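PDB 5XB0: peptidyl-prolyl cis-trans isomerase from [Pseudomonas syringae] pv. tomato str. DC3000, which probably catalyses the cis-trans isomerisation of peptide bonds preceding proline in protein chains, through the FKBP-type domain that this piece of the longer protein holds. Local coordinates for residues Gly32-Pro46 / Leu88-Pro102. Sequence-based numbering, arbitrary orientation.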
loop_
_atom_site.group_PDB
_atom_site.type_symbol
_atom_site.label_atom_id
_atom_site.label_comp_id
_atom_site.label_asym_id
_atom_site.label_seq_id
_atom_site.Cartn_x
_atom_site.Cartn_y
_atom_site.Cartn_z
ATOM N N GLY A 32 -2.318 5.059 -9.419
ATOM C CA GLY A 32 -1.072 4.334 -9.613
ATOM C C GLY A 32 -0.797 3.179 -8.657
ATOM O O GLY A 32 0.268 2.571 -8.732
ATOM N N ILE A 33 -1.735 2.868 -7.770
ATOM C CA ILE A 33 -1.569 1.724 -6.876
ATOM C C ILE A 33 -1.683 0.436 -7.685
ATOM O O ILE A 33 -2.582 0.299 -8.525
ATOM C CB ILE A 33 -2.606 1.722 -5.716
ATOM C CG1 ILE A 33 -2.248 2.771 -4.662
ATOM C CG2 ILE A 33 -2.622 0.365 -5.006
ATOM C CD1 ILE A 33 -2.500 4.194 -5.059
ATOM N N LEU A 34 -0.768 -0.501 -7.441
ATOM C CA LEU A 34 -0.732 -1.765 -8.170
ATOM C C LEU A 34 -1.128 -2.920 -7.271
ATOM O O LEU A 34 -0.537 -3.116 -6.214
ATOM C CB LEU A 34 0.660 -2.019 -8.735
ATOM C CG LEU A 34 1.271 -0.865 -9.527
ATOM C CD1 LEU A 34 2.752 -1.123 -9.821
ATOM C CD2 LEU A 34 0.505 -0.645 -10.828
ATOM N N MET A 35 -2.106 -3.699 -7.711
ATOM C CA MET A 35 -2.646 -4.768 -6.895
ATOM C C MET A 35 -2.420 -6.125 -7.538
ATOM O O MET A 35 -2.617 -6.313 -8.753
ATOM C CB MET A 35 -4.148 -4.543 -6.664
ATOM C CG MET A 35 -4.816 -5.572 -5.756
ATOM S SD MET A 35 -5.399 -7.057 -6.605
ATOM C CE MET A 35 -6.886 -6.433 -7.382
ATOM N N THR A 36 -2.019 -7.078 -6.711
ATOM C CA THR A 36 -1.991 -8.479 -7.100
ATOM C C THR A 36 -2.850 -9.262 -6.116
ATOM O O THR A 36 -2.691 -9.104 -4.911
ATOM C CB THR A 36 -0.566 -9.043 -7.095
ATOM O OG1 THR A 36 0.301 -8.177 -7.842
ATOM C CG2 THR A 36 -0.546 -10.443 -7.712
ATOM N N GLU A 37 -3.753 -10.104 -6.612
ATOM C CA GLU A 37 -4.634 -10.838 -5.712
ATOM C C GLU A 37 -4.037 -12.175 -5.334
ATOM O O GLU A 37 -3.790 -13.020 -6.196
ATOM C CB GLU A 37 -6.005 -11.039 -6.355
ATOM C CG GLU A 37 -7.000 -11.784 -5.494
ATOM C CD GLU A 37 -8.423 -11.552 -5.966
ATOM O OE1 GLU A 37 -8.914 -12.381 -6.764
ATOM O OE2 GLU A 37 -9.029 -10.528 -5.574
ATOM N N LEU A 38 -3.802 -12.359 -4.038
ATOM C CA LEU A 38 -3.251 -13.607 -3.540
ATOM C C LEU A 38 -4.397 -14.588 -3.315
ATOM O O LEU A 38 -4.328 -15.748 -3.718
ATOM C CB LEU A 38 -2.456 -13.375 -2.245
ATOM C CG LEU A 38 -1.508 -12.166 -2.277
ATOM C CD1 LEU A 38 -0.769 -11.992 -0.956
ATOM C CD2 LEU A 38 -0.518 -12.270 -3.424
ATOM N N THR A 39 -5.460 -14.091 -2.688
ATOM C CA THR A 39 -6.658 -14.873 -2.366
ATOM C C THR A 39 -7.886 -14.016 -2.625
ATOM O O THR A 39 -7.954 -12.893 -2.150
ATOM C CB THR A 39 -6.667 -15.316 -0.888
ATOM O OG1 THR A 39 -5.492 -16.092 -0.612
ATOM C CG2 THR A 39 -7.909 -16.139 -0.565
ATOM N N PRO A 40 -8.863 -14.532 -3.390
ATOM C CA PRO A 40 -10.069 -13.722 -3.581
ATOM C C PRO A 40 -10.974 -13.717 -2.354
ATOM O O PRO A 40 -10.900 -14.596 -1.489
ATOM C CB PRO A 40 -10.763 -14.407 -4.756
ATOM C CG PRO A 40 -10.325 -15.816 -4.666
ATOM C CD PRO A 40 -8.924 -15.809 -4.122
ATOM N N GLY A 41 -11.847 -12.724 -2.293
ATOM C CA GLY A 41 -12.860 -12.665 -1.255
ATOM C C GLY A 41 -14.211 -12.360 -1.871
ATOM O O GLY A 41 -14.298 -11.886 -3.004
ATOM N N THR A 42 -15.273 -12.640 -1.122
ATOM C CA THR A 42 -16.621 -12.358 -1.600
ATOM C C THR A 42 -17.451 -11.621 -0.561
ATOM O O THR A 42 -18.677 -11.587 -0.662
ATOM C CB THR A 42 -17.367 -13.647 -2.007
ATOM O OG1 THR A 42 -17.496 -14.502 -0.867
ATOM C CG2 THR A 42 -16.596 -14.390 -3.103
ATOM N N GLY A 43 -16.781 -11.013 0.420
ATOM C CA GLY A 43 -17.466 -10.264 1.459
ATOM C C GLY A 43 -17.574 -8.794 1.122
ATOM O O GLY A 43 -17.210 -8.390 0.018
ATOM N N PRO A 44 -18.073 -7.982 2.068
ATOM C CA PRO A 44 -18.325 -6.556 1.809
ATOM C C PRO A 44 -17.059 -5.749 1.578
ATOM O O PRO A 44 -15.995 -6.064 2.143
ATOM C CB PRO A 44 -19.025 -6.079 3.092
ATOM C CG PRO A 44 -19.565 -7.334 3.726
ATOM C CD PRO A 44 -18.542 -8.392 3.402
ATOM N N LYS A 45 -17.198 -4.699 0.770
ATOM C CA LYS A 45 -16.128 -3.731 0.547
ATOM C C LYS A 45 -16.370 -2.538 1.455
ATOM O O LYS A 45 -17.525 -2.202 1.745
ATOM C CB LYS A 45 -16.093 -3.263 -0.912
ATOM C CG LYS A 45 -15.772 -4.340 -1.923
ATOM C CD LYS A 45 -16.054 -3.847 -3.332
ATOM C CE LYS A 45 -15.689 -4.900 -4.368
ATOM N NZ LYS A 45 -16.188 -4.529 -5.729
ATOM N N PRO A 46 -15.287 -1.875 1.892
ATOM C CA PRO A 46 -15.451 -0.704 2.762
ATOM C C PRO A 46 -15.797 0.561 1.996
ATOM O O PRO A 46 -15.413 0.703 0.835
ATOM C CB PRO A 46 -14.078 -0.563 3.409
ATOM C CG PRO A 46 -13.140 -1.050 2.357
ATOM C CD PRO A 46 -13.862 -2.194 1.666
ATOM N N LEU A 88 -8.324 0.210 -0.981
ATOM C CA LEU A 88 -9.067 -0.763 -0.183
ATOM C C LEU A 88 -10.582 -0.685 -0.418
ATOM O O LEU A 88 -11.316 -1.626 -0.102
ATOM C CB LEU A 88 -8.733 -0.601 1.297
ATOM C CG LEU A 88 -7.288 -0.957 1.658
ATOM C CD1 LEU A 88 -7.065 -0.924 3.177
ATOM C CD2 LEU A 88 -6.903 -2.322 1.085
ATOM N N GLN A 89 -11.060 0.407 -1.011
ATOM C CA GLN A 89 -12.481 0.467 -1.381
ATOM C C GLN A 89 -12.857 -0.587 -2.421
ATOM O O GLN A 89 -14.038 -0.885 -2.612
ATOM C CB GLN A 89 -12.829 1.856 -1.913
ATOM C CG GLN A 89 -12.859 2.901 -0.824
ATOM C CD GLN A 89 -13.137 4.280 -1.377
ATOM O OE1 GLN A 89 -14.236 4.560 -1.872
ATOM N NE2 GLN A 89 -12.130 5.144 -1.326
ATOM N N ASN A 90 -11.847 -1.151 -3.078
ATOM C CA ASN A 90 -12.044 -2.197 -4.072
ATOM C C ASN A 90 -12.029 -3.597 -3.488
ATOM O O ASN A 90 -12.350 -4.572 -4.180
ATOM C CB ASN A 90 -10.951 -2.109 -5.131
ATOM C CG ASN A 90 -10.988 -0.812 -5.885
ATOM O OD1 ASN A 90 -11.874 -0.601 -6.705
ATOM N ND2 ASN A 90 -10.033 0.071 -5.608
ATOM N N MET A 91 -11.644 -3.698 -2.222
ATOM C CA MET A 91 -11.263 -4.984 -1.655
ATOM C C MET A 91 -12.393 -5.648 -0.877
ATOM O O MET A 91 -12.907 -5.077 0.074
ATOM C CB MET A 91 -10.055 -4.794 -0.739
ATOM C CG MET A 91 -9.430 -6.103 -0.317
ATOM S SD MET A 91 -7.945 -5.828 0.664
ATOM C CE MET A 91 -7.355 -7.514 0.846
ATOM N N PRO A 92 -12.787 -6.867 -1.277
ATOM C CA PRO A 92 -13.851 -7.569 -0.550
ATOM C C PRO A 92 -13.328 -8.253 0.715
ATOM O O PRO A 92 -12.203 -8.757 0.718
ATOM C CB PRO A 92 -14.352 -8.601 -1.565
ATOM C CG PRO A 92 -13.166 -8.880 -2.421
ATOM C CD PRO A 92 -12.333 -7.616 -2.463
ATOM N N THR A 93 -14.137 -8.267 1.769
ATOM C CA THR A 93 -13.752 -8.965 2.991
ATOM C C THR A 93 -13.397 -10.417 2.671
ATOM O O THR A 93 -14.079 -11.075 1.881
ATOM C CB THR A 93 -14.860 -8.895 4.034
ATOM O OG1 THR A 93 -15.092 -7.520 4.379
ATOM C CG2 THR A 93 -14.471 -9.650 5.281
ATOM N N GLY A 94 -12.297 -10.901 3.238
ATOM C CA GLY A 94 -11.842 -12.255 2.969
ATOM C C GLY A 94 -10.674 -12.324 1.996
ATOM O O GLY A 94 -9.943 -13.323 1.944
ATOM N N ALA A 95 -10.492 -11.277 1.206
ATOM C CA ALA A 95 -9.399 -11.278 0.235
ATOM C C ALA A 95 -8.040 -11.074 0.909
ATOM O O ALA A 95 -7.952 -10.536 2.019
ATOM C CB ALA A 95 -9.622 -10.206 -0.821
ATOM N N LYS A 96 -6.991 -11.521 0.221
ATOM C CA LYS A 96 -5.600 -11.214 0.572
ATOM C C LYS A 96 -4.963 -10.606 -0.667
ATOM O O LYS A 96 -4.922 -11.248 -1.728
ATOM C CB LYS A 96 -4.822 -12.463 1.007
ATOM C CG LYS A 96 -5.409 -13.211 2.199
ATOM C CD LYS A 96 -4.345 -14.109 2.845
ATOM C CE LYS A 96 -4.951 -15.355 3.480
ATOM N NZ LYS A 96 -5.449 -16.314 2.450
ATOM N N TRP A 97 -4.489 -9.369 -0.531
ATOM C CA TRP A 97 -3.944 -8.582 -1.634
ATOM C C TRP A 97 -2.522 -8.118 -1.378
ATOM O O TRP A 97 -2.162 -7.804 -0.243
ATOM C CB TRP A 97 -4.804 -7.339 -1.887
ATOM C CG TRP A 97 -6.056 -7.589 -2.662
ATOM C CD1 TRP A 97 -6.567 -8.798 -3.044
ATOM C CD2 TRP A 97 -6.949 -6.594 -3.171
ATOM N NE1 TRP A 97 -7.729 -8.616 -3.764
ATOM C CE2 TRP A 97 -7.975 -7.272 -3.866
ATOM C CE3 TRP A 97 -6.973 -5.190 -3.121
ATOM C CZ2 TRP A 97 -9.032 -6.600 -4.485
ATOM C CZ3 TRP A 97 -8.013 -4.523 -3.756
ATOM C CH2 TRP A 97 -9.025 -5.235 -4.426
ATOM N N ARG A 98 -1.731 -8.058 -2.448
ATOM C CA ARG A 98 -0.464 -7.347 -2.448
ATOM C C ARG A 98 -0.702 -5.998 -3.103
ATOM O O ARG A 98 -1.301 -5.925 -4.176
ATOM C CB ARG A 98 0.612 -8.149 -3.195
ATOM C CG ARG A 98 1.951 -7.425 -3.362
ATOM C CD ARG A 98 2.978 -8.421 -3.909
ATOM N NE ARG A 98 4.356 -7.940 -3.910
ATOM C CZ ARG A 98 4.867 -7.218 -4.898
ATOM N NH1 ARG A 98 4.089 -6.883 -5.919
ATOM N NH2 ARG A 98 6.136 -6.818 -4.861
ATOM N N LEU A 99 -0.305 -4.932 -2.422
ATOM C CA LEU A 99 -0.405 -3.579 -2.966
ATOM C C LEU A 99 0.967 -2.962 -3.081
ATOM O O LEU A 99 1.729 -2.978 -2.119
ATOM C CB LEU A 99 -1.268 -2.680 -2.074
ATOM C CG LEU A 99 -2.726 -3.050 -1.850
ATOM C CD1 LEU A 99 -3.388 -1.989 -0.967
ATOM C CD2 LEU A 99 -3.464 -3.176 -3.182
ATOM N N VAL A 100 1.269 -2.379 -4.232
ATOM C CA VAL A 100 2.466 -1.564 -4.375
ATOM C C VAL A 100 1.998 -0.131 -4.534
ATOM O O VAL A 100 1.243 0.177 -5.451
ATOM C CB VAL A 100 3.331 -1.975 -5.582
ATOM C CG1 VAL A 100 4.619 -1.163 -5.610
ATOM C CG2 VAL A 100 3.663 -3.460 -5.513
ATOM N N ILE A 101 2.435 0.730 -3.626
ATOM C CA ILE A 101 1.898 2.084 -3.528
ATOM C C ILE A 101 3.000 3.090 -3.830
ATOM O O ILE A 101 4.038 3.097 -3.153
ATOM C CB ILE A 101 1.300 2.320 -2.114
ATOM C CG1 ILE A 101 0.225 1.253 -1.841
ATOM C CG2 ILE A 101 0.737 3.724 -1.972
ATOM C CD1 ILE A 101 -0.393 1.322 -0.467
ATOM N N PRO A 102 2.792 3.941 -4.851
ATOM C CA PRO A 102 3.800 4.968 -5.160
ATOM C C PRO A 102 3.961 5.936 -4.013
ATOM O O PRO A 102 3.026 6.121 -3.223
ATOM C CB PRO A 102 3.240 5.672 -6.409
ATOM C CG PRO A 102 1.778 5.418 -6.358
ATOM C CD PRO A 102 1.596 4.060 -5.703
HETATM O O HOH W 1 1.163 -5.878 -6.734
HETATM O O HOH W 2 -11.121 -15.784 1.273
HETATM O O HOH W 3 -15.024 -13.789 1.450
HETATM O O HOH W 4 -16.510 0.369 -1.851
#
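W97 is sandwiched between two methionines and held at its nitrogen by a glutamate. M35 lies over one ring face, CG 3.4 Å from W97 CE3 and SD above the five-membered ring at 3.8 Å from its centroid, a Met-aromatic contact; M91 CG covers the opposite face. M35 reaches over the indole because its chain starts anti to the backbone N (chi1 -177°) and then bends at chi2 and chi3. At the ring edge W97 NE1 donates to E37 OE2 at 2.9 Å, close to the indole plane, using the carboxylate's anti lone pair.

All this sits on one face of an antiparallel pair, strands 34-37 and 96-101, within the curled sheet of the FKBP fold; strand 122-132 flanks 96-101 on its far side. L34 with V100 and T36 with R98 form hydrogen-bonded pairs, and helix 6-21 covers L34 and V100, with E20 salt-bridged to R98. A classic beta bulge follows, where L38 N and T39 N both donate to K96 O, at 2.8 and 3.0 Å.

Past the bulge, 39-44 wraps around the type II turn P92-A95, and K45 and P46 go on to pack against 88-91. G41 CA packs close to the turn, 3.7 Å from T93 O, and G43 N donates to the same oxygen. Beyond G43, P44 O takes two bonds from T93: OG1 arrives in the carbonyl plane on a lone pair at 2.8 Å, whereas T93 N comes from above that plane.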